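Aminotransferase TlmJ (Streptoalloteichus hindustanus, PDB 5UID) probably catalyses pyridoxal 5'-phosphate-dependent transamination, as a member of the DegT/DnrJ/EryC1 aminotransferase family. Local coordinates at residues A[92-95]-A[100-103]. Residues are numbered along the deposited sequence; the frame is centred on the assembly and turned at random.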
ATOM      1  N   ASN A  92      14.987   6.395   2.418  1.00 22.98           N
ATOM      2  CA  ASN A  92      13.929   6.847   3.315  1.00 25.75           C
ATOM      3  C   ASN A  92      13.617   5.792   4.368  1.00 28.40           C
ATOM      4  O   ASN A  92      13.339   6.124   5.526  1.00 30.35           O
ATOM      5  CB  ASN A  92      12.672   7.199   2.515  1.00 25.23           C
ATOM      6  CG  ASN A  92      12.763   8.562   1.847  1.00 26.69           C
ATOM      7  OD1 ASN A  92      13.790   9.237   1.921  1.00 28.10           O
ATOM      8  ND2 ASN A  92      11.684   8.971   1.186  1.00 28.17           N
ATOM      9  N   ALA A  93      13.670   4.512   3.987  1.00 29.13           N
ATOM     10  CA  ALA A  93      13.429   3.444   4.951  1.00 25.39           C
ATOM     11  C   ALA A  93      14.456   3.462   6.075  1.00 21.75           C
ATOM     12  O   ALA A  93      14.152   3.055   7.201  1.00 26.46           O
ATOM     13  CB  ALA A  93      13.435   2.088   4.247  1.00 19.37           C
ATOM     14  N   ILE A  94      15.670   3.936   5.791  1.00 27.16           N
ATOM     15  CA  ILE A  94      16.710   4.008   6.810  1.00 30.23           C
ATOM     16  C   ILE A  94      16.512   5.229   7.698  1.00 29.42           C
ATOM     17  O   ILE A  94      16.468   5.123   8.929  1.00 28.73           O
ATOM     18  CB  ILE A  94      18.099   4.015   6.143  1.00 32.88           C
ATOM     19  CG1 ILE A  94      18.311   2.728   5.340  1.00 25.49           C
ATOM     20  CG2 ILE A  94      19.200   4.197   7.187  1.00 21.29           C
ATOM     21  CD1 ILE A  94      19.313   2.870   4.216  1.00 27.12           C
ATOM     22  N   ALA A  95      16.384   6.408   7.087  1.00 28.43           N
ATOM     23  CA  ALA A  95      16.312   7.647   7.850  1.00 30.59           C
ATOM     24  C   ALA A  95      15.016   7.782   8.645  1.00 28.88           C
ATOM     25  O   ALA A  95      14.998   8.503   9.648  1.00 32.75           O
ATOM     26  CB  ALA A  95      16.478   8.845   6.914  1.00 28.46           C
ATOM     27  N   ARG A 100      21.202   6.527  10.059  1.00 34.22           N
ATOM     28  CA  ARG A 100      21.897   7.378   9.106  1.00 34.26           C
ATOM     29  C   ARG A 100      22.242   6.586   7.857  1.00 34.99           C
ATOM     30  O   ARG A 100      23.027   5.628   7.941  1.00 36.33           O
ATOM     31  CB  ARG A 100      23.162   7.954   9.731  1.00 40.62           C
ATOM     32  CG  ARG A 100      24.019   8.765   8.776  1.00 49.98           C
ATOM     33  CD  ARG A 100      25.151   9.462   9.520  1.00 60.42           C
ATOM     34  NE  ARG A 100      26.027  10.202   8.618  1.00 71.74           N
ATOM     35  CZ  ARG A 100      27.214   9.768   8.205  1.00 84.15           C
ATOM     36  NH1 ARG A 100      27.675   8.595   8.618  1.00 87.82           N
ATOM     37  NH2 ARG A 100      27.944  10.509   7.381  1.00 88.71           N
ATOM     38  N   PRO A 101      21.688   6.930   6.693  1.00 30.94           N
ATOM     39  CA  PRO A 101      22.099   6.265   5.446  1.00 30.57           C
ATOM     40  C   PRO A 101      23.508   6.695   5.064  1.00 32.32           C
ATOM     41  O   PRO A 101      23.782   7.886   4.902  1.00 35.38           O
ATOM     42  CB  PRO A 101      21.063   6.748   4.422  1.00 28.87           C
ATOM     43  CG  PRO A 101      19.963   7.393   5.224  1.00 33.08           C
ATOM     44  CD  PRO A 101      20.612   7.906   6.469  1.00 30.08           C
ATOM     45  N   VAL A 102      24.401   5.721   4.920  1.00 32.72           N
ATOM     46  CA  VAL A 102      25.799   5.970   4.585  1.00 33.04           C
ATOM     47  C   VAL A 102      26.014   5.516   3.149  1.00 32.10           C
ATOM     48  O   VAL A 102      26.063   4.312   2.868  1.00 30.08           O
ATOM     49  CB  VAL A 102      26.753   5.253   5.549  1.00 33.41           C
ATOM     50  CG1 VAL A 102      28.199   5.490   5.135  1.00 41.55           C
ATOM     51  CG2 VAL A 102      26.518   5.733   6.973  1.00 32.63           C
ATOM     52  N   PHE A 103      26.151   6.475   2.237  1.00 32.91           N
ATOM     53  CA  PHE A 103      26.211   6.161   0.817  1.00 30.63           C
ATOM     54  C   PHE A 103      27.618   5.758   0.396  1.00 31.65           C
ATOM     55  O   PHE A 103      28.610   6.363   0.815  1.00 36.20           O
ATOM     56  CB  PHE A 103      25.737   7.356  -0.011  1.00 33.35           C
ATOM     57  CG  PHE A 103      24.306   7.738   0.246  1.00 31.94           C
ATOM     58  CD1 PHE A 103      23.275   6.900  -0.143  1.00 30.93           C
ATOM     59  CD2 PHE A 103      23.994   8.933   0.872  1.00 34.69           C
ATOM     60  CE1 PHE A 103      21.956   7.244   0.094  1.00 30.59           C
ATOM     61  CE2 PHE A 103      22.678   9.287   1.110  1.00 30.09           C
ATOM     62  CZ  PHE A 103      21.659   8.440   0.722  1.00 29.78           C
TER
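Arg100 meets the helix through its backbone: its carbonyl carbon C lies 3.9 Å from CG2 of Ile94, at the start of the strand that follows helix 88-95 after a four-residue connection. Its side chain runs away from the helix, its NH1 in a salt bridge with Glu79. Pro101 is the main partner on the strand side, matched almost equally by Ile94 on the helix. CG2 of Ile94 reaches over the proline ring, 3.7 Å from Pro101 N and 3.8 Å from Pro101 CG, with Pro101 CD at 4.0 Å. The methyl gets there because CG2 stands anti to the backbone N of Ile94, leaving CG1 (chi1 -61°) beside that N, so that CG2 is the branch facing Pro101. The two side chains run past one another in opposite directions, and Pro101 CG also approaches the branch point, 4.0 Å from Ile94 CB. The same CG touches the last helical residue more loosely, at 4.1 Å from Ala95 CB, and so bridges two consecutive residues of the helix. Beyond the proline, Val102 continues the strand, and the backbones of Arg100 and Val102 hydrogen-bond to the parallel strand 79-83 and its neighbour Asp78. Ile94 also packs on Val80 and Leu82, and on Met69 of helix 61-72, whereas Ala95 packs on Phe241 of the second subunit. The arrangement is the second half of a beta-alpha-beta crossover in the mixed seven-stranded sheet, as in the large domain of fold type I PLP enzymes, with the helix packed on the sheet's outermost strand within this chain. The side-chain contacts are apolar, two methyls against a proline ring, and CG2 also rests on the peptide joining Arg100 and Pro101, which implies that close packing, without directional bonding, seats the helix end on this strand.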